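PDB 5A99: polyhedrin from Operophtera brumata cypovirus 19, which forms the crystalline matrix of viral polyhedra, the micrometre-scale occlusion bodies that probably shelter cypovirus particles outside the insect host. Local coordinates for residues S31-L37 against I48-P54; V115-L121 against E165-S169; R88-L92 against K130-I134. All blocks are in the same frame, centred on the assembly; numbering follows the deposited sequence.

Interaction 1: S31-L37 against I48-P54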
ATOM      1  N   SER A  31      -2.826 -21.992   3.682  1.00 11.13           N
ATOM      2  CA  SER A  31      -1.949 -21.660   4.794  1.00 10.12           C
ATOM      3  C   SER A  31      -1.185 -20.401   4.403  1.00  8.81           C
ATOM      4  O   SER A  31      -1.424 -19.830   3.343  1.00  9.19           O
ATOM      5  CB  SER A  31      -0.984 -22.811   5.106  1.00  9.77           C
ATOM      6  OG  SER A  31       0.010 -22.956   4.113  1.00 13.69           O
ATOM      7  N   TYR A  32      -0.260 -19.980   5.249  1.00 12.73           N
ATOM      8  CA  TYR A  32       0.480 -18.758   4.989  1.00 11.34           C
ATOM      9  C   TYR A  32       1.947 -18.967   4.621  1.00 11.78           C
ATOM     10  O   TYR A  32       2.591 -19.940   5.027  1.00 11.53           O
ATOM     11  CB  TYR A  32       0.397 -17.841   6.206  1.00 14.72           C
ATOM     12  CG  TYR A  32      -0.882 -17.049   6.231  1.00 11.33           C
ATOM     13  CD1 TYR A  32      -2.038 -17.597   6.757  1.00  9.52           C
ATOM     14  CD2 TYR A  32      -0.939 -15.771   5.705  1.00 11.77           C
ATOM     15  CE1 TYR A  32      -3.216 -16.889   6.775  1.00  9.92           C
ATOM     16  CE2 TYR A  32      -2.106 -15.053   5.714  1.00 14.31           C
ATOM     17  CZ  TYR A  32      -3.250 -15.623   6.252  1.00 13.30           C
ATOM     18  OH  TYR A  32      -4.427 -14.932   6.287  1.00 12.49           O
ATOM     19  N   ILE A  33       2.470 -18.030   3.843  1.00  9.86           N
ATOM     20  CA  ILE A  33       3.906 -17.874   3.745  1.00 10.84           C
ATOM     21  C   ILE A  33       4.228 -16.594   4.494  1.00 12.35           C
ATOM     22  O   ILE A  33       3.404 -15.664   4.569  1.00  8.84           O
ATOM     23  CB  ILE A  33       4.443 -17.843   2.291  1.00 10.05           C
ATOM     24  CG1 ILE A  33       3.728 -16.786   1.463  1.00 13.63           C
ATOM     25  CG2 ILE A  33       4.299 -19.204   1.646  1.00 12.81           C
ATOM     26  CD1 ILE A  33       4.283 -16.648   0.048  1.00 12.13           C
ATOM     27  N   TYR A  34       5.416 -16.574   5.081  1.00 11.32           N
ATOM     28  CA  TYR A  34       5.821 -15.483   5.952  1.00 11.00           C
ATOM     29  C   TYR A  34       7.165 -14.935   5.512  1.00 12.61           C
ATOM     30  O   TYR A  34       8.053 -15.676   5.072  1.00  9.91           O
ATOM     31  CB  TYR A  34       5.895 -15.941   7.420  1.00 10.09           C
ATOM     32  CG  TYR A  34       4.585 -16.433   7.962  1.00 10.27           C
ATOM     33  CD1 TYR A  34       3.619 -15.541   8.407  1.00 11.44           C
ATOM     34  CD2 TYR A  34       4.303 -17.791   8.022  1.00 14.28           C
ATOM     35  CE1 TYR A  34       2.415 -15.987   8.890  1.00 11.58           C
ATOM     36  CE2 TYR A  34       3.105 -18.242   8.508  1.00  7.89           C
ATOM     37  CZ  TYR A  34       2.169 -17.338   8.953  1.00 10.14           C
ATOM     38  OH  TYR A  34       0.971 -17.793   9.437  1.00  9.98           O
ATOM     39  N   ALA A  35       7.284 -13.619   5.635  1.00  9.05           N
ATOM     40  CA  ALA A  35       8.516 -12.906   5.365  1.00 10.74           C
ATOM     41  C   ALA A  35       8.756 -11.907   6.499  1.00  8.92           C
ATOM     42  O   ALA A  35       7.964 -10.984   6.706  1.00  9.53           O
ATOM     43  CB  ALA A  35       8.433 -12.197   4.025  1.00  9.34           C
ATOM     44  N   HIS A  36       9.845 -12.110   7.233  1.00  6.19           N
ATOM     45  CA  HIS A  36      10.212 -11.228   8.334  1.00  9.35           C
ATOM     46  C   HIS A  36      11.421 -10.400   7.968  1.00  9.76           C
ATOM     47  O   HIS A  36      12.438 -10.932   7.528  1.00  8.18           O
ATOM     48  CB  HIS A  36      10.555 -12.029   9.583  1.00  8.15           C
ATOM     49  CG  HIS A  36       9.364 -12.470  10.376  1.00 11.30           C
ATOM     50  ND1 HIS A  36       8.778 -13.701  10.204  1.00 11.08           N
ATOM     51  CD2 HIS A  36       8.669 -11.853  11.362  1.00 10.00           C
ATOM     52  CE1 HIS A  36       7.762 -13.824  11.041  1.00 11.28           C
ATOM     53  NE2 HIS A  36       7.667 -12.712  11.747  1.00  7.42           N
ATOM     54  N   LEU A  37      11.312  -9.095   8.165  1.00 11.69           N
ATOM     55  CA  LEU A  37      12.469  -8.238   8.078  1.00 12.62           C
ATOM     56  C   LEU A  37      12.776  -7.796   9.502  1.00 10.59           C
ATOM     57  O   LEU A  37      11.990  -7.082  10.130  1.00  9.28           O
ATOM     58  CB  LEU A  37      12.198  -7.051   7.154  1.00  9.44           C
ATOM     59  CG  LEU A  37      13.337  -6.038   7.016  1.00 14.40           C
ATOM     60  CD1 LEU A  37      14.649  -6.710   6.645  1.00 13.84           C
ATOM     61  CD2 LEU A  37      12.962  -4.962   5.984  1.00 14.74           C
ATOM     62  N   ILE A  48      10.860  -5.516  14.267  1.00 11.79           N
ATOM     63  CA  ILE A  48      10.406  -6.631  13.450  1.00  7.04           C
ATOM     64  C   ILE A  48       9.289  -6.178  12.529  1.00  9.64           C
ATOM     65  O   ILE A  48       8.320  -5.555  12.954  1.00 10.01           O
ATOM     66  CB  ILE A  48       9.910  -7.810  14.336  1.00  8.60           C
ATOM     67  CG1 ILE A  48      11.013  -8.234  15.304  1.00 11.50           C
ATOM     68  CG2 ILE A  48       9.464  -8.999  13.481  1.00  8.90           C
ATOM     69  CD1 ILE A  48      10.669  -9.447  16.161  1.00 13.71           C
ATOM     70  N   ILE A  49       9.453  -6.470  11.249  1.00 12.71           N
ATOM     71  CA  ILE A  49       8.412  -6.227  10.259  1.00 10.05           C
ATOM     72  C   ILE A  49       8.053  -7.587   9.682  1.00 10.70           C
ATOM     73  O   ILE A  49       8.914  -8.275   9.137  1.00  9.04           O
ATOM     74  CB  ILE A  49       8.901  -5.282   9.150  1.00 12.83           C
ATOM     75  CG1 ILE A  49       9.263  -3.913   9.735  1.00 15.30           C
ATOM     76  CG2 ILE A  49       7.839  -5.091   8.081  1.00 11.79           C
ATOM     77  CD1 ILE A  49       9.885  -2.986   8.744  1.00 16.92           C
ATOM     78  N   ARG A  50       6.800  -7.996   9.852  1.00 10.37           N
ATOM     79  CA  ARG A  50       6.325  -9.232   9.254  1.00 11.09           C
ATOM     80  C   ARG A  50       5.311  -8.969   8.162  1.00 11.22           C
ATOM     81  O   ARG A  50       4.282  -8.312   8.375  1.00 13.62           O
ATOM     82  CB  ARG A  50       5.686 -10.169  10.271  1.00 10.08           C
ATOM     83  CG  ARG A  50       5.257 -11.495   9.646  1.00 13.11           C
ATOM     84  CD  ARG A  50       4.613 -12.434  10.642  1.00 10.94           C
ATOM     85  NE  ARG A  50       3.202 -12.143  10.902  1.00 12.73           N
ATOM     86  CZ  ARG A  50       2.678 -11.965  12.114  1.00 15.71           C
ATOM     87  NH1 ARG A  50       3.461 -12.001  13.188  1.00 14.54           N
ATOM     88  NH2 ARG A  50       1.366 -11.747  12.252  1.00  9.98           N
ATOM     89  N   ALA A  51       5.607  -9.526   7.000  1.00 10.19           N
ATOM     90  CA  ALA A  51       4.655  -9.584   5.901  1.00 10.97           C
ATOM     91  C   ALA A  51       4.161 -11.018   5.793  1.00  8.58           C
ATOM     92  O   ALA A  51       4.906 -11.968   6.060  1.00 10.65           O
ATOM     93  CB  ALA A  51       5.310  -9.168   4.625  1.00 11.08           C
ATOM     94  N   GLN A  52       2.913 -11.175   5.392  1.00  5.94           N
ATOM     95  CA  GLN A  52       2.341 -12.500   5.233  1.00  7.87           C
ATOM     96  C   GLN A  52       1.205 -12.496   4.228  1.00 11.74           C
ATOM     97  O   GLN A  52       0.509 -11.490   4.044  1.00 12.31           O
ATOM     98  CB  GLN A  52       1.836 -13.027   6.578  1.00  8.28           C
ATOM     99  CG  GLN A  52       0.588 -12.338   7.089  1.00 13.69           C
ATOM    100  CD  GLN A  52       0.235 -12.725   8.524  1.00  7.64           C
ATOM    101  OE1 GLN A  52       1.115 -12.972   9.352  1.00  9.03           O
ATOM    102  NE2 GLN A  52      -1.062 -12.757   8.826  1.00 10.82           N
ATOM    103  N   ASN A  53       1.007 -13.646   3.600  1.00 11.17           N
ATOM    104  CA  ASN A  53      -0.006 -13.799   2.584  1.00 12.77           C
ATOM    105  C   ASN A  53      -0.216 -15.282   2.283  1.00 10.46           C
ATOM    106  O   ASN A  53       0.719 -16.089   2.393  1.00 11.78           O
ATOM    107  CB  ASN A  53       0.426 -13.052   1.318  1.00  9.31           C
ATOM    108  CG  ASN A  53      -0.702 -12.889   0.320  1.00  8.51           C
ATOM    109  OD1 ASN A  53      -0.904 -13.734  -0.563  1.00 11.77           O
ATOM    110  ND2 ASN A  53      -1.449 -11.800   0.454  1.00 11.19           N
ATOM    111  N   PRO A  54      -1.442 -15.657   1.906  1.00 12.65           N
ATOM    112  CA  PRO A  54      -1.614 -17.082   1.603  1.00 13.08           C
ATOM    113  C   PRO A  54      -0.886 -17.507   0.338  1.00  9.75           C
ATOM    114  O   PRO A  54      -0.652 -18.702   0.158  1.00 11.17           O
ATOM    115  CB  PRO A  54      -3.135 -17.245   1.449  1.00 10.42           C
ATOM    116  CG  PRO A  54      -3.697 -15.874   1.360  1.00 13.24           C
ATOM    117  CD  PRO A  54      -2.650 -14.861   1.637  1.00 13.70           C
TER
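I33, A35 and L37 pair with N53, A51 and I49 through six backbone hydrogen bonds, the strand axes 4.7 Å apart and their directions 161° from one another, the antiparallel pairing of strands 33-40 and 46-53, which follow one another as a hairpin. The bonds come in reciprocal couples and are longest near the I33-N53 end, shorter toward L37 and I49: N53 N to I33 O spans 3.3 Å, whereas L37 N to I49 O spans 2.7 Å. Y34 with Q52 and H36 with R50 form the intervening non-hydrogen-bonded pairs, and these four side chains share one face of the sheet. There R50 lies alongside H36, its CG 3.7 Å from the imidazole centroid and over the ring face, a CH-pi contact; CG anti to the backbone N (chi1 -177°) places the aliphatic chain beside the ring. A bend at chi3 then turns the guanidinium toward Q52, two residues on in the same strand, where NE donates to Q52 OE1 at 2.7 Å, with a weak second bond from NH2. The same OE1 meets the edge of the Y34 ring, 3.3 Å from CE1, with the amide and ring planes 77° apart. I48 CG2 abuts the imidazole edge, 3.6 Å from H36 CD2. The other face is apolar where L37 and I49 pair, CB to CB 4.2 Å, beside A35 and A51, and it packs on F187 and I57. On the polar face, Y232 OH bonds both H36 NE2 and R50 NH1, while Y34 OH reaches A140 O of the second subunit. R50 NH2 and Q52 NE2 bond to N132 O and N133 O of that subunit. The chemistry therefore divides by face: one side packs mainly apolar side chains against strands 56-61 and 184-190, and the other is a buried, hydrogen-bonded network in which Q52 OE1 steadies the arginine that joins two subunits.

Interaction 2: V115-L121 against E165-S169; sequences VQGDVDL and EMAWS
V115 and W168 exchange two backbone hydrogen bonds, V115 N to W168 O at 3.0 Å and W168 N to V115 O at 2.8 Å, the signature of an antiparallel hydrogen-bonded pair. A third, from G117 N to M166 O at 3.1 Å and 168° at the hydrogen, carries the pairing just past the strand end. G117 itself has a positive phi (119°), a backbone shape in which a CB would collide with the carbonyl O of Q116, and the chain then folds through an inverse gamma turn centred on D118. Beyond this turn the chain comes back over W168, where the apolar contacts gather. L121 CD2 sits almost centrally over the five-membered ring, 3.8 Å from its centroid and 6° off the normal, a CH-pi contact. V119 CG2 approaches CZ3 of the indole obliquely, at 3.7 Å, while V115 CG2 packs on W168 CB. The carbonyl G117 O lies in the plane of the indole, 3.5 Å from CZ3 at its edge. On the reverse face, the CB atoms of Q116 and A167 touch at 3.8 Å; the amide of Q116 bonds to L239 N and Q237 O. Within the sheet, strand 164-173 lies between strands 110-116 and 157-161, with M166 and A167 forming a classic bulge opposite I159, while V115 and V119 pack against V189 of strand 184-190.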
ATOM      1  N   VAL A 115      12.244 -16.079   5.455  1.00  8.86           N
ATOM      2  CA  VAL A 115      11.051 -16.543   4.771  1.00  8.18           C
ATOM      3  C   VAL A 115      10.722 -17.926   5.317  1.00  8.14           C
ATOM      4  O   VAL A 115      11.608 -18.732   5.571  1.00  9.86           O
ATOM      5  CB  VAL A 115      11.243 -16.596   3.243  1.00 14.47           C
ATOM      6  CG1 VAL A 115      11.465 -15.187   2.699  1.00  6.84           C
ATOM      7  CG2 VAL A 115      12.399 -17.515   2.872  1.00 12.40           C
ATOM      8  N   GLN A 116       9.441 -18.161   5.549  1.00  9.81           N
ATOM      9  CA  GLN A 116       8.974 -19.400   6.151  1.00  8.88           C
ATOM     10  C   GLN A 116       7.672 -19.848   5.512  1.00  6.81           C
ATOM     11  O   GLN A 116       6.829 -19.027   5.160  1.00 10.89           O
ATOM     12  CB  GLN A 116       8.764 -19.214   7.655  1.00  8.39           C
ATOM     13  CG  GLN A 116       8.234 -20.458   8.353  1.00  8.83           C
ATOM     14  CD  GLN A 116       8.025 -20.250   9.862  1.00 11.71           C
ATOM     15  OE1 GLN A 116       8.850 -19.637  10.537  1.00 17.77           O
ATOM     16  NE2 GLN A 116       6.927 -20.777  10.389  1.00 16.47           N
ATOM     17  N   GLY A 117       7.515 -21.159   5.390  1.00  9.26           N
ATOM     18  CA  GLY A 117       6.379 -21.755   4.721  1.00 10.65           C
ATOM     19  C   GLY A 117       6.865 -22.566   3.542  1.00 13.58           C
ATOM     20  O   GLY A 117       8.074 -22.774   3.391  1.00 12.33           O
ATOM     21  N   ASP A 118       5.928 -23.043   2.720  1.00  9.80           N
ATOM     22  CA  ASP A 118       6.286 -23.774   1.515  1.00 15.87           C
ATOM     23  C   ASP A 118       6.625 -22.739   0.461  1.00 17.88           C
ATOM     24  O   ASP A 118       5.840 -22.471  -0.453  1.00 10.00           O
ATOM     25  CB  ASP A 118       5.135 -24.667   1.039  1.00 12.30           C
ATOM     26  CG  ASP A 118       5.521 -25.521  -0.147  1.00 17.06           C
ATOM     27  OD1 ASP A 118       6.711 -25.883  -0.244  1.00 16.85           O
ATOM     28  OD2 ASP A 118       4.640 -25.827  -0.981  1.00 18.98           O
ATOM     29  N   VAL A 119       7.792 -22.127   0.604  1.00 15.87           N
ATOM     30  CA  VAL A 119       8.138 -21.038  -0.288  1.00 18.25           C
ATOM     31  C   VAL A 119       8.824 -21.546  -1.554  1.00 11.65           C
ATOM     32  O   VAL A 119       9.528 -22.561  -1.549  1.00 11.41           O
ATOM     33  CB  VAL A 119       9.033 -19.977   0.400  1.00 20.08           C
ATOM     34  CG1 VAL A 119       8.425 -19.535   1.708  1.00 20.31           C
ATOM     35  CG2 VAL A 119      10.404 -20.502   0.623  1.00 12.87           C
ATOM     36  N   ASP A 120       8.590 -20.817  -2.634  1.00 13.61           N
ATOM     37  CA  ASP A 120       9.305 -21.001  -3.868  1.00 12.90           C
ATOM     38  C   ASP A 120      10.636 -20.294  -3.708  1.00 11.80           C
ATOM     39  O   ASP A 120      10.718 -19.068  -3.790  1.00 11.22           O
ATOM     40  CB  ASP A 120       8.521 -20.380  -5.014  1.00 13.73           C
ATOM     41  CG  ASP A 120       9.310 -20.333  -6.295  1.00 13.12           C
ATOM     42  OD1 ASP A 120      10.332 -21.048  -6.399  1.00 14.37           O
ATOM     43  OD2 ASP A 120       8.901 -19.592  -7.213  1.00 19.43           O
ATOM     44  N   LEU A 121      11.678 -21.066  -3.452  1.00 13.93           N
ATOM     45  CA  LEU A 121      12.991 -20.488  -3.188  1.00 10.89           C
ATOM     46  C   LEU A 121      13.526 -19.689  -4.380  1.00  7.37           C
ATOM     47  O   LEU A 121      14.239 -18.707  -4.195  1.00 13.42           O
ATOM     48  CB  LEU A 121      13.979 -21.579  -2.790  1.00 15.22           C
ATOM     49  CG  LEU A 121      13.781 -22.196  -1.402  1.00 16.13           C
ATOM     50  CD1 LEU A 121      14.661 -23.432  -1.223  1.00 16.67           C
ATOM     51  CD2 LEU A 121      14.061 -21.178  -0.318  1.00 12.42           C
ATOM     52  N   GLU A 165      13.382 -28.670   6.573  1.00 15.58           N
ATOM     53  CA  GLU A 165      13.690 -27.288   6.250  1.00 16.54           C
ATOM     54  C   GLU A 165      12.358 -26.577   6.064  1.00 13.82           C
ATOM     55  O   GLU A 165      11.597 -26.898   5.156  1.00 16.36           O
ATOM     56  CB  GLU A 165      14.556 -27.197   4.983  1.00 20.82           C
ATOM     57  CG  GLU A 165      15.970 -27.766   5.166  1.00 21.80           C
ATOM     58  CD  GLU A 165      16.815 -27.696   3.905  1.00 27.51           C
ATOM     59  OE1 GLU A 165      16.234 -27.509   2.815  1.00 24.64           O
ATOM     60  OE2 GLU A 165      18.058 -27.836   4.009  1.00 21.03           O
ATOM     61  N   MET A 166      12.053 -25.626   6.939  1.00 13.39           N
ATOM     62  CA  MET A 166      10.784 -24.927   6.834  1.00 10.50           C
ATOM     63  C   MET A 166      10.906 -23.402   6.879  1.00  9.26           C
ATOM     64  O   MET A 166       9.919 -22.678   6.678  1.00  8.17           O
ATOM     65  CB  MET A 166       9.819 -25.453   7.897  1.00 17.04           C
ATOM     66  CG  MET A 166       9.578 -26.966   7.766  1.00 17.51           C
ATOM     67  SD  MET A 166       8.051 -27.581   8.501  1.00 29.27           S
ATOM     68  CE  MET A 166       7.781 -26.338   9.727  1.00 22.40           C
ATOM     69  N   ALA A 167      12.118 -22.911   7.106  1.00 11.10           N
ATOM     70  CA  ALA A 167      12.374 -21.481   7.024  1.00  9.10           C
ATOM     71  C   ALA A 167      13.807 -21.245   6.567  1.00  9.77           C
ATOM     72  O   ALA A 167      14.669 -22.104   6.738  1.00 12.29           O
ATOM     73  CB  ALA A 167      12.119 -20.828   8.353  1.00  9.41           C
ATOM     74  N   TRP A 168      14.047 -20.075   5.984  1.00  9.04           N
ATOM     75  CA  TRP A 168      15.348 -19.731   5.448  1.00 11.37           C
ATOM     76  C   TRP A 168      15.769 -18.314   5.857  1.00 13.12           C
ATOM     77  O   TRP A 168      14.976 -17.353   5.792  1.00 11.46           O
ATOM     78  CB  TRP A 168      15.324 -19.876   3.928  1.00 11.49           C
ATOM     79  CG  TRP A 168      15.093 -21.280   3.483  1.00 12.30           C
ATOM     80  CD1 TRP A 168      16.042 -22.171   3.072  1.00 14.79           C
ATOM     81  CD2 TRP A 168      13.837 -21.975   3.411  1.00  9.85           C
ATOM     82  NE1 TRP A 168      15.459 -23.368   2.745  1.00 16.59           N
ATOM     83  CE2 TRP A 168      14.107 -23.277   2.942  1.00 16.10           C
ATOM     84  CE3 TRP A 168      12.517 -21.625   3.698  1.00 13.64           C
ATOM     85  CZ2 TRP A 168      13.106 -24.228   2.750  1.00 16.85           C
ATOM     86  CZ3 TRP A 168      11.525 -22.570   3.515  1.00 15.55           C
ATOM     87  CH2 TRP A 168      11.824 -23.856   3.045  1.00 15.91           C
ATOM     88  N   SER A 169      17.031 -18.189   6.257  1.00 12.88           N
ATOM     89  CA  SER A 169      17.530 -16.953   6.836  1.00 13.34           C
ATOM     90  C   SER A 169      18.723 -16.349   6.102  1.00 12.43           C
ATOM     91  O   SER A 169      19.671 -17.045   5.730  1.00 10.73           O
ATOM     92  CB  SER A 169      17.906 -17.205   8.295  1.00 13.80           C
ATOM     93  OG  SER A 169      18.700 -16.159   8.801  1.00 10.05           O
TER

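Interaction 3: R88-L92 against K130-I134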
ATOM      1  N   ARG A  88      18.404  13.656   6.233  1.00  7.55           N
ATOM      2  CA  ARG A  88      17.840  13.027   5.049  1.00 13.63           C
ATOM      3  C   ARG A  88      18.303  13.724   3.788  1.00 12.42           C
ATOM      4  O   ARG A  88      18.630  13.058   2.810  1.00  9.82           O
ATOM      5  CB  ARG A  88      16.323  13.024   5.118  1.00 11.92           C
ATOM      6  CG  ARG A  88      15.781  12.085   6.178  1.00 14.21           C
ATOM      7  CD  ARG A  88      14.283  12.227   6.319  1.00 11.19           C
ATOM      8  NE  ARG A  88      13.554  11.414   5.347  1.00 12.06           N
ATOM      9  CZ  ARG A  88      12.234  11.256   5.346  1.00 13.48           C
ATOM     10  NH1 ARG A  88      11.478  11.877   6.255  1.00 20.52           N
ATOM     11  NH2 ARG A  88      11.668  10.486   4.434  1.00 17.82           N
ATOM     12  N   ASP A  89      18.352  15.060   3.832  1.00 10.72           N
ATOM     13  CA  ASP A  89      18.896  15.864   2.736  1.00 14.85           C
ATOM     14  C   ASP A  89      20.241  15.281   2.276  1.00 11.58           C
ATOM     15  O   ASP A  89      20.458  15.073   1.085  1.00 14.11           O
ATOM     16  CB  ASP A  89      19.075  17.337   3.158  1.00 11.63           C
ATOM     17  CG  ASP A  89      17.751  18.086   3.321  1.00 19.16           C
ATOM     18  OD1 ASP A  89      16.698  17.570   2.892  1.00 18.36           O
ATOM     19  OD2 ASP A  89      17.776  19.216   3.863  1.00 16.16           O
ATOM     20  N   GLY A  90      21.129  14.998   3.229  1.00 10.64           N
ATOM     21  CA  GLY A  90      22.439  14.425   2.922  1.00  8.78           C
ATOM     22  C   GLY A  90      22.418  12.976   2.457  1.00 10.89           C
ATOM     23  O   GLY A  90      23.223  12.576   1.606  1.00 11.15           O
ATOM     24  N   LEU A  91      21.510  12.173   3.001  1.00 12.24           N
ATOM     25  CA  LEU A  91      21.434  10.756   2.606  1.00 11.12           C
ATOM     26  C   LEU A  91      20.892  10.604   1.192  1.00 16.65           C
ATOM     27  O   LEU A  91      21.204   9.634   0.500  1.00 13.09           O
ATOM     28  CB  LEU A  91      20.576   9.947   3.584  1.00 12.08           C
ATOM     29  CG  LEU A  91      20.907  10.062   5.080  1.00 14.65           C
ATOM     30  CD1 LEU A  91      20.010   9.128   5.926  1.00 11.68           C
ATOM     31  CD2 LEU A  91      22.385   9.785   5.338  1.00 14.07           C
ATOM     32  N   LEU A  92      20.070  11.555   0.761  1.00 12.21           N
ATOM     33  CA  LEU A  92      19.511  11.499  -0.590  1.00 12.96           C
ATOM     34  C   LEU A  92      20.499  11.970  -1.654  1.00 11.24           C
ATOM     35  O   LEU A  92      20.623  11.348  -2.714  1.00 12.24           O
ATOM     36  CB  LEU A  92      18.241  12.339  -0.670  1.00 15.01           C
ATOM     37  CG  LEU A  92      17.561  12.431  -2.036  1.00 11.82           C
ATOM     38  CD1 LEU A  92      17.232  11.030  -2.565  1.00 12.03           C
ATOM     39  CD2 LEU A  92      16.302  13.291  -1.896  1.00 16.36           C
ATOM     40  N   LYS A 130      20.243   1.998  -1.995  1.00 11.76           N
ATOM     41  CA  LYS A 130      20.644   3.204  -1.291  1.00  9.82           C
ATOM     42  C   LYS A 130      19.395   4.021  -0.970  1.00 13.01           C
ATOM     43  O   LYS A 130      18.312   3.753  -1.494  1.00  9.22           O
ATOM     44  CB  LYS A 130      21.530   4.061  -2.190  1.00 16.33           C
ATOM     45  CG  LYS A 130      22.827   3.419  -2.666  1.00 15.22           C
ATOM     46  CD  LYS A 130      23.595   4.420  -3.523  1.00 35.10           C
ATOM     47  CE  LYS A 130      25.011   3.960  -3.844  1.00 42.92           C
ATOM     48  NZ  LYS A 130      26.014   4.391  -2.811  1.00 39.73           N
ATOM     49  N   TYR A 131      19.558   5.048  -0.143  1.00 13.33           N
ATOM     50  CA  TYR A 131      18.468   5.970   0.153  1.00 12.14           C
ATOM     51  C   TYR A 131      17.820   6.501  -1.132  1.00 16.56           C
ATOM     52  O   TYR A 131      16.599   6.651  -1.203  1.00 12.67           O
ATOM     53  CB  TYR A 131      18.991   7.142   0.993  1.00 19.04           C
ATOM     54  CG  TYR A 131      17.919   8.059   1.552  1.00 16.57           C
ATOM     55  CD1 TYR A 131      17.287   9.009   0.747  1.00 12.82           C
ATOM     56  CD2 TYR A 131      17.555   7.990   2.891  1.00 17.31           C
ATOM     57  CE1 TYR A 131      16.313   9.862   1.270  1.00 13.34           C
ATOM     58  CE2 TYR A 131      16.597   8.832   3.416  1.00 11.44           C
ATOM     59  CZ  TYR A 131      15.969   9.759   2.607  1.00 15.33           C
ATOM     60  OH  TYR A 131      15.009  10.579   3.159  1.00 14.36           O
ATOM     61  N   ASN A 132      18.641   6.783  -2.144  1.00 12.61           N
ATOM     62  CA  ASN A 132      18.151   7.426  -3.361  1.00 16.83           C
ATOM     63  C   ASN A 132      17.242   6.508  -4.172  1.00 14.69           C
ATOM     64  O   ASN A 132      16.562   6.956  -5.088  1.00 11.30           O
ATOM     65  CB  ASN A 132      19.311   7.958  -4.216  1.00 13.36           C
ATOM     66  CG  ASN A 132      20.259   6.851  -4.716  1.00 14.75           C
ATOM     67  OD1 ASN A 132      19.864   5.701  -4.907  1.00 19.14           O
ATOM     68  ND2 ASN A 132      21.521   7.213  -4.932  1.00 15.86           N
ATOM     69  N   ASN A 133      17.245   5.225  -3.806  1.00 11.12           N
ATOM     70  CA  ASN A 133      16.287   4.242  -4.300  1.00  9.26           C
ATOM     71  C   ASN A 133      16.342   4.011  -5.812  1.00 10.45           C
ATOM     72  O   ASN A 133      15.311   3.753  -6.452  1.00 10.16           O
ATOM     73  CB  ASN A 133      14.870   4.641  -3.877  1.00 10.98           C
ATOM     74  CG  ASN A 133      13.841   3.552  -4.136  1.00 11.50           C
ATOM     75  OD1 ASN A 133      14.135   2.352  -4.082  1.00 11.70           O
ATOM     76  ND2 ASN A 133      12.614   3.971  -4.407  1.00 14.01           N
ATOM     77  N   ILE A 134      17.547   4.076  -6.372  1.00 13.76           N
ATOM     78  CA  ILE A 134      17.766   3.716  -7.770  1.00 15.44           C
ATOM     79  C   ILE A 134      18.431   2.354  -7.827  1.00 14.71           C
ATOM     80  O   ILE A 134      19.480   2.120  -7.209  1.00 12.59           O
ATOM     81  CB  ILE A 134      18.608   4.768  -8.518  1.00 14.44           C
ATOM     82  CG1 ILE A 134      17.883   6.125  -8.477  1.00 17.47           C
ATOM     83  CG2 ILE A 134      18.876   4.328  -9.969  1.00  8.32           C
ATOM     84  CD1 ILE A 134      18.759   7.292  -8.892  1.00 19.04           C
TER
HETATM   85  O   HOH W   1      21.360   7.895  -1.595  1.00 12.55           O
HETATM   86  O   HOH W   2      22.517   9.894  -3.865  1.00 18.62           O
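Y131 lays its ring against the last helical turn, meeting R88, L91 and L92, and it loses far more surface to the contact than any other residue. Its CG is anti to the backbone N, which sends the ring from the loop toward the helix. At the far end, R88 NE donates to the phenol oxygen, Y131 OH, at 2.8 Å and 163°. The acceptor lies close to the guanidinium plane, so it is met at the guanidinium edge, while the guanidinium and phenol planes stand 71° apart. L91 sits over one ring face: its CB is 4.1 Å from the ring centroid, 28° off the normal, a CH-pi contact. L92, which loses the next largest area to the contact, crosses Y131 at about a right angle, CB lying 3.7 Å from CE1. Its CD1 lies near the ring plane at the edge and continues to N132 CA, 3.8 Å away, joining the tyrosine contact to the next residue of the loop. Two waters extend the interface at the helix end. One donates to L91 O at 2.7 Å and accepts a weak bond from N132 N; the other donates to L92 O and accepts from N132 ND2. N132 OD1 meanwhile receives I134 N, closing an Asx turn, so both ends of the amide are engaged and its rotation is fixed. The loop is shaped further by a type I turn from K130 to N133. In the fold, the contact ties the C-terminal end of helix 81-92 to the loop after strand 125-129. W63 meets the Y131 ring and also touches R88 and L91, while Y222 and F236 of the third subunit pack on L92 and N132.

In the fold
Interactions 1 and 2 belong to one six-stranded antiparallel sheet and lie side by side, their centres about 11 Å apart. Strands 33-40 and 110-116 are neighbours in it, joined where Y34 N meets Q116 O at 2.8 Å, a probable hydrogen bond. Interaction 3 stands apart, its centre about 27 Å from that of interaction 1 and 32 Å from that of interaction 2. Along the chain interaction 1 closes first, whereas the segments of 2 and 3 alternate. The distant contacts are nevertheless linked by assembly: the loop of interaction 3 meets the polar face of the interaction 1 hairpin in another subunit, so sheet and loop both contribute to the contact between subunits of the three-chain assembly.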